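Lipid-transfer protein (Thermomonospora curvata, PDB 6OK1) is a lipid-transfer protein of the thiolase superfamily, with thiolase-like N-terminal and C-terminal halves. Local coordinates at residues D177-F189 with P332-Y344. Residues are numbered along the deposited sequence; the frame is centred on the assembly and turned at random.
Sequences DRKHAATNPKAWF and PCNTHGGQLGEAY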
ATOM      1  N   ASP A 177      -9.211  30.182  -5.580  1.00 26.84           N
ATOM      2  CA  ASP A 177      -8.904  29.027  -6.413  1.00 23.09           C
ATOM      3  C   ASP A 177      -9.337  29.251  -7.860  1.00 29.39           C
ATOM      4  O   ASP A 177      -8.581  28.986  -8.802  1.00 27.48           O
ATOM      5  CB  ASP A 177      -9.634  27.773  -5.901  1.00 23.05           C
ATOM      6  CG  ASP A 177      -8.885  27.006  -4.825  1.00 27.95           C
ATOM      7  OD1 ASP A 177      -7.698  27.244  -4.563  1.00 25.49           O
ATOM      8  OD2 ASP A 177      -9.542  26.114  -4.225  1.00 26.07           O
ATOM      9  N   ARG A 178     -10.599  29.633  -8.055  1.00 24.50           N
ATOM     10  CA  ARG A 178     -11.111  29.762  -9.414  1.00 25.89           C
ATOM     11  C   ARG A 178     -10.497  30.963 -10.127  1.00 28.76           C
ATOM     12  O   ARG A 178     -10.369  30.958 -11.351  1.00 26.93           O
ATOM     13  CB  ARG A 178     -12.639  29.854  -9.380  1.00 24.71           C
ATOM     14  CG  ARG A 178     -13.309  28.499  -8.986  1.00 27.22           C
ATOM     15  CD  ARG A 178     -13.222  27.454 -10.093  1.00 27.23           C
ATOM     16  NE  ARG A 178     -14.054  27.856 -11.226  1.00 26.91           N
ATOM     17  CZ  ARG A 178     -15.315  27.478 -11.429  1.00 28.01           C
ATOM     18  NH1 ARG A 178     -15.919  26.624 -10.606  1.00 29.13           N
ATOM     19  NH2 ARG A 178     -15.974  27.952 -12.486  1.00 27.66           N
ATOM     20  N   LYS A 179     -10.089  31.983  -9.382  1.00 25.28           N
ATOM     21  CA  LYS A 179      -9.388  33.103 -10.013  1.00 26.13           C
ATOM     22  C   LYS A 179      -8.085  32.625 -10.646  1.00 29.34           C
ATOM     23  O   LYS A 179      -7.755  32.964 -11.795  1.00 29.97           O
ATOM     24  CB  LYS A 179      -9.119  34.188  -8.975  1.00 27.26           C
ATOM     25  CG  LYS A 179      -8.340  35.404  -9.494  1.00 31.76           C
ATOM     26  CD  LYS A 179      -8.303  36.487  -8.398  1.00 36.65           C
ATOM     27  CE  LYS A 179      -7.586  37.726  -8.847  1.00 84.62           C
ATOM     28  NZ  LYS A 179      -7.606  38.750  -7.773  1.00 65.48           N
ATOM     29  N   HIS A 180      -7.338  31.811  -9.910  1.00 29.05           N
ATOM     30  CA  HIS A 180      -6.072  31.314 -10.422  1.00 29.22           C
ATOM     31  C   HIS A 180      -6.291  30.268 -11.502  1.00 27.80           C
ATOM     32  O   HIS A 180      -5.532  30.210 -12.475  1.00 29.77           O
ATOM     33  CB  HIS A 180      -5.240  30.741  -9.277  1.00 24.80           C
ATOM     34  CG  HIS A 180      -4.852  31.767  -8.255  1.00 28.82           C
ATOM     35  ND1 HIS A 180      -4.415  31.436  -6.988  1.00 26.80           N
ATOM     36  CD2 HIS A 180      -4.828  33.122  -8.320  1.00 30.81           C
ATOM     37  CE1 HIS A 180      -4.157  32.544  -6.310  1.00 28.68           C
ATOM     38  NE2 HIS A 180      -4.387  33.582  -7.099  1.00 31.44           N
ATOM     39  N   ALA A 181      -7.314  29.419 -11.346  1.00 27.81           N
ATOM     40  CA  ALA A 181      -7.595  28.441 -12.387  1.00 23.89           C
ATOM     41  C   ALA A 181      -7.958  29.126 -13.698  1.00 26.75           C
ATOM     42  O   ALA A 181      -7.655  28.613 -14.781  1.00 28.32           O
ATOM     43  CB  ALA A 181      -8.726  27.502 -11.967  1.00 25.61           C
ATOM     44  N   ALA A 182      -8.615  30.277 -13.619  1.00 26.57           N
ATOM     45  CA  ALA A 182      -9.124  30.929 -14.821  1.00 27.09           C
ATOM     46  C   ALA A 182      -8.014  31.355 -15.783  1.00 30.29           C
ATOM     47  O   ALA A 182      -8.274  31.489 -16.977  1.00 30.13           O
ATOM     48  CB  ALA A 182      -9.973  32.128 -14.429  1.00 30.85           C
ATOM     49  N   THR A 183      -6.786  31.574 -15.304  1.00 30.19           N
ATOM     50  CA  THR A 183      -5.666  31.913 -16.174  1.00 28.96           C
ATOM     51  C   THR A 183      -4.727  30.733 -16.398  1.00 28.78           C
ATOM     52  O   THR A 183      -3.604  30.920 -16.874  1.00 35.69           O
ATOM     53  CB  THR A 183      -4.896  33.109 -15.604  1.00 35.23           C
ATOM     54  OG1 THR A 183      -4.418  32.822 -14.286  1.00 33.72           O
ATOM     55  CG2 THR A 183      -5.797  34.321 -15.537  1.00 34.59           C
ATOM     56  N   ASN A 184      -5.171  29.512 -16.071  1.00 29.17           N
ATOM     57  CA  ASN A 184      -4.341  28.319 -16.211  1.00 26.48           C
ATOM     58  C   ASN A 184      -4.879  27.454 -17.346  1.00 28.88           C
ATOM     59  O   ASN A 184      -5.900  26.771 -17.163  1.00 30.07           O
ATOM     60  CB  ASN A 184      -4.335  27.512 -14.914  1.00 27.11           C
ATOM     61  CG  ASN A 184      -3.534  26.249 -15.043  1.00 28.72           C
ATOM     62  OD1 ASN A 184      -2.913  25.994 -16.082  1.00 31.92           O
ATOM     63  ND2 ASN A 184      -3.556  25.428 -13.999  1.00 28.15           N
ATOM     64  N   PRO A 185      -4.231  27.429 -18.517  1.00 32.45           N
ATOM     65  CA  PRO A 185      -4.797  26.672 -19.647  1.00 29.33           C
ATOM     66  C   PRO A 185      -4.980  25.197 -19.360  1.00 30.68           C
ATOM     67  O   PRO A 185      -5.753  24.533 -20.065  1.00 31.51           O
ATOM     68  CB  PRO A 185      -3.769  26.896 -20.773  1.00 33.63           C
ATOM     69  CG  PRO A 185      -3.090  28.194 -20.419  1.00 36.78           C
ATOM     70  CD  PRO A 185      -3.037  28.202 -18.912  1.00 34.63           C
ATOM     71  N   LYS A 186      -4.278  24.653 -18.369  1.00 27.47           N
ATOM     72  CA  LYS A 186      -4.403  23.234 -18.035  1.00 25.31           C
ATOM     73  C   LYS A 186      -5.574  22.950 -17.109  1.00 25.84           C
ATOM     74  O   LYS A 186      -5.937  21.782 -16.930  1.00 28.77           O
ATOM     75  CB  LYS A 186      -3.119  22.740 -17.373  1.00 26.61           C
ATOM     76  CG  LYS A 186      -1.865  22.903 -18.209  1.00 28.72           C
ATOM     77  CD  LYS A 186      -1.915  22.035 -19.445  1.00 35.15           C
ATOM     78  CE  LYS A 186      -0.619  22.165 -20.261  1.00 49.27           C
ATOM     79  NZ  LYS A 186      -0.667  21.375 -21.527  1.00 64.75           N
ATOM     80  N   ALA A 187      -6.156  23.987 -16.525  1.00 26.83           N
ATOM     81  CA  ALA A 187      -7.207  23.844 -15.530  1.00 24.64           C
ATOM     82  C   ALA A 187      -8.557  23.587 -16.178  1.00 25.19           C
ATOM     83  O   ALA A 187      -8.870  24.109 -17.257  1.00 27.51           O
ATOM     84  CB  ALA A 187      -7.280  25.107 -14.665  1.00 26.79           C
ATOM     85  N   TRP A 188      -9.383  22.781 -15.502  1.00 26.12           N
ATOM     86  CA  TRP A 188     -10.695  22.501 -16.060  1.00 27.18           C
ATOM     87  C   TRP A 188     -11.514  23.766 -16.164  1.00 27.87           C
ATOM     88  O   TRP A 188     -12.321  23.909 -17.088  1.00 28.89           O
ATOM     89  CB  TRP A 188     -11.459  21.475 -15.223  1.00 27.91           C
ATOM     90  CG  TRP A 188     -12.730  21.088 -15.908  1.00 28.69           C
ATOM     91  CD1 TRP A 188     -13.996  21.417 -15.537  1.00 34.03           C
ATOM     92  CD2 TRP A 188     -12.846  20.328 -17.121  1.00 30.17           C
ATOM     93  NE1 TRP A 188     -14.899  20.906 -16.437  1.00 36.64           N
ATOM     94  CE2 TRP A 188     -14.216  20.232 -17.418  1.00 31.92           C
ATOM     95  CE3 TRP A 188     -11.919  19.723 -17.986  1.00 30.22           C
ATOM     96  CZ2 TRP A 188     -14.693  19.551 -18.538  1.00 36.88           C
ATOM     97  CZ3 TRP A 188     -12.397  19.040 -19.107  1.00 36.93           C
ATOM     98  CH2 TRP A 188     -13.778  18.976 -19.376  1.00 33.46           C
ATOM     99  N   PHE A 189     -11.318  24.702 -15.238  1.00 27.32           N
ATOM    100  CA  PHE A 189     -12.087  25.938 -15.229  1.00 25.77           C
ATOM    101  C   PHE A 189     -11.288  27.116 -15.775  1.00 27.74           C
ATOM    102  O   PHE A 189     -11.503  28.269 -15.378  1.00 27.85           O
ATOM    103  CB  PHE A 189     -12.618  26.204 -13.828  1.00 27.51           C
ATOM    104  CG  PHE A 189     -13.655  25.194 -13.398  1.00 25.95           C
ATOM    105  CD1 PHE A 189     -14.941  25.205 -13.951  1.00 28.63           C
ATOM    106  CD2 PHE A 189     -13.338  24.217 -12.471  1.00 24.03           C
ATOM    107  CE1 PHE A 189     -15.892  24.270 -13.577  1.00 29.70           C
ATOM    108  CE2 PHE A 189     -14.296  23.271 -12.092  1.00 28.17           C
ATOM    109  CZ  PHE A 189     -15.566  23.304 -12.632  1.00 30.44           C
ATOM    110  N   PRO A 332       0.725  33.799  -1.560  1.00 30.68           N
ATOM    111  CA  PRO A 332       0.081  33.347  -2.794  1.00 27.64           C
ATOM    112  C   PRO A 332      -0.208  31.862  -2.715  1.00 28.49           C
ATOM    113  O   PRO A 332       0.665  31.064  -2.372  1.00 30.01           O
ATOM    114  CB  PRO A 332       1.125  33.655  -3.874  1.00 35.43           C
ATOM    115  CG  PRO A 332       1.927  34.767  -3.320  1.00 39.12           C
ATOM    116  CD  PRO A 332       1.963  34.561  -1.828  1.00 31.80           C
ATOM    117  N   CYS A 333      -1.444  31.496  -3.030  1.00 27.09           N
ATOM    118  CA  CYS A 333      -1.931  30.158  -2.735  1.00 25.28           C
ATOM    119  C   CYS A 333      -2.584  29.542  -3.955  1.00 22.99           C
ATOM    120  O   CYS A 333      -3.376  30.189  -4.650  1.00 28.96           O
ATOM    121  CB  CYS A 333      -2.913  30.228  -1.580  1.00 28.21           C
ATOM    122  SG  CYS A 333      -3.558  28.604  -1.034  1.00 28.31           S
ATOM    123  N   ASN A 334      -2.284  28.267  -4.182  1.00 25.12           N
ATOM    124  CA  ASN A 334      -2.966  27.477  -5.198  1.00 24.85           C
ATOM    125  C   ASN A 334      -2.983  28.219  -6.532  1.00 25.65           C
ATOM    126  O   ASN A 334      -4.025  28.372  -7.183  1.00 29.07           O
ATOM    127  CB  ASN A 334      -4.370  27.109  -4.731  1.00 22.91           C
ATOM    128  CG  ASN A 334      -4.353  26.104  -3.583  1.00 23.48           C
ATOM    129  OD1 ASN A 334      -3.301  25.535  -3.287  1.00 25.48           O
ATOM    130  ND2 ASN A 334      -5.502  25.857  -2.961  1.00 26.50           N
ATOM    131  N   THR A 335      -1.782  28.638  -6.951  1.00 28.30           N
ATOM    132  CA  THR A 335      -1.595  29.400  -8.177  1.00 25.53           C
ATOM    133  C   THR A 335      -1.975  28.626  -9.442  1.00 27.95           C
ATOM    134  O   THR A 335      -2.141  29.238 -10.499  1.00 31.86           O
ATOM    135  CB  THR A 335      -0.139  29.863  -8.241  1.00 25.42           C
ATOM    136  OG1 THR A 335       0.730  28.811  -7.804  1.00 28.21           O
ATOM    137  CG2 THR A 335       0.041  31.053  -7.312  1.00 32.03           C
ATOM    138  N   HIS A 336      -2.112  27.303  -9.367  1.00 26.18           N
ATOM    139  CA  HIS A 336      -2.648  26.510 -10.471  1.00 28.56           C
ATOM    140  C   HIS A 336      -4.169  26.433 -10.469  1.00 29.99           C
ATOM    141  O   HIS A 336      -4.761  25.989 -11.461  1.00 26.00           O
ATOM    142  CB  HIS A 336      -2.081  25.079 -10.423  1.00 26.62           C
ATOM    143  CG  HIS A 336      -2.386  24.338  -9.155  1.00 25.97           C
ATOM    144  ND1 HIS A 336      -2.316  24.922  -7.905  1.00 25.10           N
ATOM    145  CD2 HIS A 336      -2.737  23.048  -8.947  1.00 25.77           C
ATOM    146  CE1 HIS A 336      -2.623  24.021  -6.985  1.00 28.21           C
ATOM    147  NE2 HIS A 336      -2.882  22.877  -7.594  1.00 26.96           N
ATOM    148  N   GLY A 337      -4.812  26.814  -9.375  1.00 26.28           N
ATOM    149  CA  GLY A 337      -6.247  26.683  -9.233  1.00 24.65           C
ATOM    150  C   GLY A 337      -6.674  25.631  -8.229  1.00 26.36           C
ATOM    151  O   GLY A 337      -7.870  25.522  -7.939  1.00 24.62           O
ATOM    152  N   GLY A 338      -5.728  24.861  -7.687  1.00 24.28           N
ATOM    153  CA  GLY A 338      -6.034  23.859  -6.676  1.00 22.77           C
ATOM    154  C   GLY A 338      -6.681  22.604  -7.226  1.00 23.83           C
ATOM    155  O   GLY A 338      -6.867  22.419  -8.434  1.00 25.78           O
ATOM    156  N   GLN A 339      -7.017  21.695  -6.298  1.00 22.65           N
ATOM    157  CA  GLN A 339      -7.827  20.550  -6.674  1.00 21.67           C
ATOM    158  C   GLN A 339      -9.191  21.021  -7.154  1.00 23.91           C
ATOM    159  O   GLN A 339      -9.818  20.370  -7.999  1.00 23.36           O
ATOM    160  CB  GLN A 339      -8.000  19.589  -5.493  1.00 20.93           C
ATOM    161  CG  GLN A 339      -6.693  19.113  -4.895  1.00 22.49           C
ATOM    162  CD  GLN A 339      -5.898  18.289  -5.863  1.00 25.96           C
ATOM    163  OE1 GLN A 339      -6.229  17.138  -6.119  1.00 23.27           O
ATOM    164  NE2 GLN A 339      -4.836  18.870  -6.401  1.00 22.89           N
ATOM    165  N   LEU A 340      -9.663  22.143  -6.593  1.00 22.60           N
ATOM    166  CA  LEU A 340     -11.005  22.652  -6.874  1.00 26.60           C
ATOM    167  C   LEU A 340     -11.101  23.242  -8.278  1.00 28.18           C
ATOM    168  O   LEU A 340     -12.121  23.071  -8.961  1.00 25.92           O
ATOM    169  CB  LEU A 340     -11.375  23.719  -5.841  1.00 26.09           C
ATOM    170  CG  LEU A 340     -12.833  24.133  -5.809  1.00 32.71           C
ATOM    171  CD1 LEU A 340     -13.607  23.251  -4.870  1.00 52.50           C
ATOM    172  CD2 LEU A 340     -12.970  25.588  -5.414  1.00 39.13           C
ATOM    173  N   GLY A 341     -10.048  23.921  -8.725  1.00 25.84           N
ATOM    174  CA  GLY A 341     -10.049  24.666  -9.976  1.00 30.26           C
ATOM    175  C   GLY A 341      -9.283  24.042 -11.130  1.00 24.45           C
ATOM    176  O   GLY A 341      -9.659  24.223 -12.290  1.00 27.27           O
ATOM    177  N   GLU A 342      -8.185  23.335 -10.850  1.00 23.96           N
ATOM    178  CA  GLU A 342      -7.406  22.714 -11.929  1.00 27.38           C
ATOM    179  C   GLU A 342      -7.904  21.292 -12.168  1.00 25.45           C
ATOM    180  O   GLU A 342      -8.449  20.986 -13.231  1.00 25.62           O
ATOM    181  CB  GLU A 342      -5.906  22.723 -11.617  1.00 23.85           C
ATOM    182  CG  GLU A 342      -5.105  22.029 -12.724  1.00 26.38           C
ATOM    183  CD  GLU A 342      -3.613  22.041 -12.497  1.00 30.86           C
ATOM    184  OE1 GLU A 342      -3.156  21.219 -11.698  1.00 25.83           O
ATOM    185  OE2 GLU A 342      -2.898  22.841 -13.126  1.00 26.85           O
ATOM    186  N   ALA A 343      -7.730  20.416 -11.181  1.00 26.08           N
ATOM    187  CA  ALA A 343      -8.023  19.004 -11.348  1.00 25.59           C
ATOM    188  C   ALA A 343      -7.804  18.310 -10.017  1.00 21.70           C
ATOM    189  O   ALA A 343      -6.934  18.716  -9.239  1.00 22.03           O
ATOM    190  CB  ALA A 343      -7.122  18.351 -12.404  1.00 23.53           C
ATOM    191  N   TYR A 344      -8.574  17.251  -9.789  1.00 23.83           N
ATOM    192  CA  TYR A 344      -8.477  16.441  -8.570  1.00 27.22           C
ATOM    193  C   TYR A 344      -7.627  15.208  -8.878  1.00 20.00           C
ATOM    194  O   TYR A 344      -8.137  14.124  -9.150  1.00 22.78           O
ATOM    195  CB  TYR A 344      -9.870  16.055  -8.092  1.00 24.91           C
ATOM    196  CG  TYR A 344      -9.974  15.359  -6.748  1.00 22.87           C
ATOM    197  CD1 TYR A 344      -9.075  15.611  -5.712  1.00 21.89           C
ATOM    198  CD2 TYR A 344     -10.999  14.462  -6.522  1.00 22.15           C
ATOM    199  CE1 TYR A 344      -9.219  14.966  -4.470  1.00 21.43           C
ATOM    200  CE2 TYR A 344     -11.153  13.825  -5.299  1.00 24.88           C
ATOM    201  CZ  TYR A 344     -10.257  14.091  -4.278  1.00 25.73           C
ATOM    202  OH  TYR A 344     -10.429  13.466  -3.067  1.00 27.51           O
TER
HETATM  203  O   HOH W   1     -14.686  24.553  -8.936  1.00 29.59           O
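Asn-184 reaches across to segment 332-344 and donates two hydrogen bonds, both near its amide plane. Asn-184 ND2 lies 2.9 Å from His-336 O, in an almost straight bond (169°) to a lone pair in the carbonyl plane. Asn-184 ND2 also meets Glu-342 OE2 at 2.8 Å, on the anti side and tilted out of the carboxylate plane; this bond is more bent, with carboxylate and amide turned 60° apart. Asn-184 OD1 accepts from Lys-186 N, which comes from above the carbonyl plane, in an Asx turn that helps fix the amide's rotation. Glu-342 extends to Asn-184 with CG anti to its backbone N (chi1 178°). Asp-177 OD1 takes Asn-334 ND2 on its syn lone pair (3.1 Å), the flat groups nearly coplanar; Asn-334 OD1 accepts from Leu-293 N. His-180 points the ND1 edge of its ring at the carbonyls of Cys-333 and Asn-334, both weak bonds. Gly-337 and Gly-341, lacking side chains, leave room for Ala-181 CB, 3.4 Å from Gly-341 O. Gly-337 CA makes a CA-H...O contact with Asp-177 O (3.3 Å). Phe-189 has Arg-178 NH1 over one face and Trp-188 CD1 over the opposite one. A water links Arg-178 NH1 to Leu-340 O; Arg-178 NH2 donates to Arg-192 O. This buried contact joins the C-terminal end of helix 167-182 to the C-terminal half, where Thr-335 and His-336 touch strand 290-292 and helix 348-359.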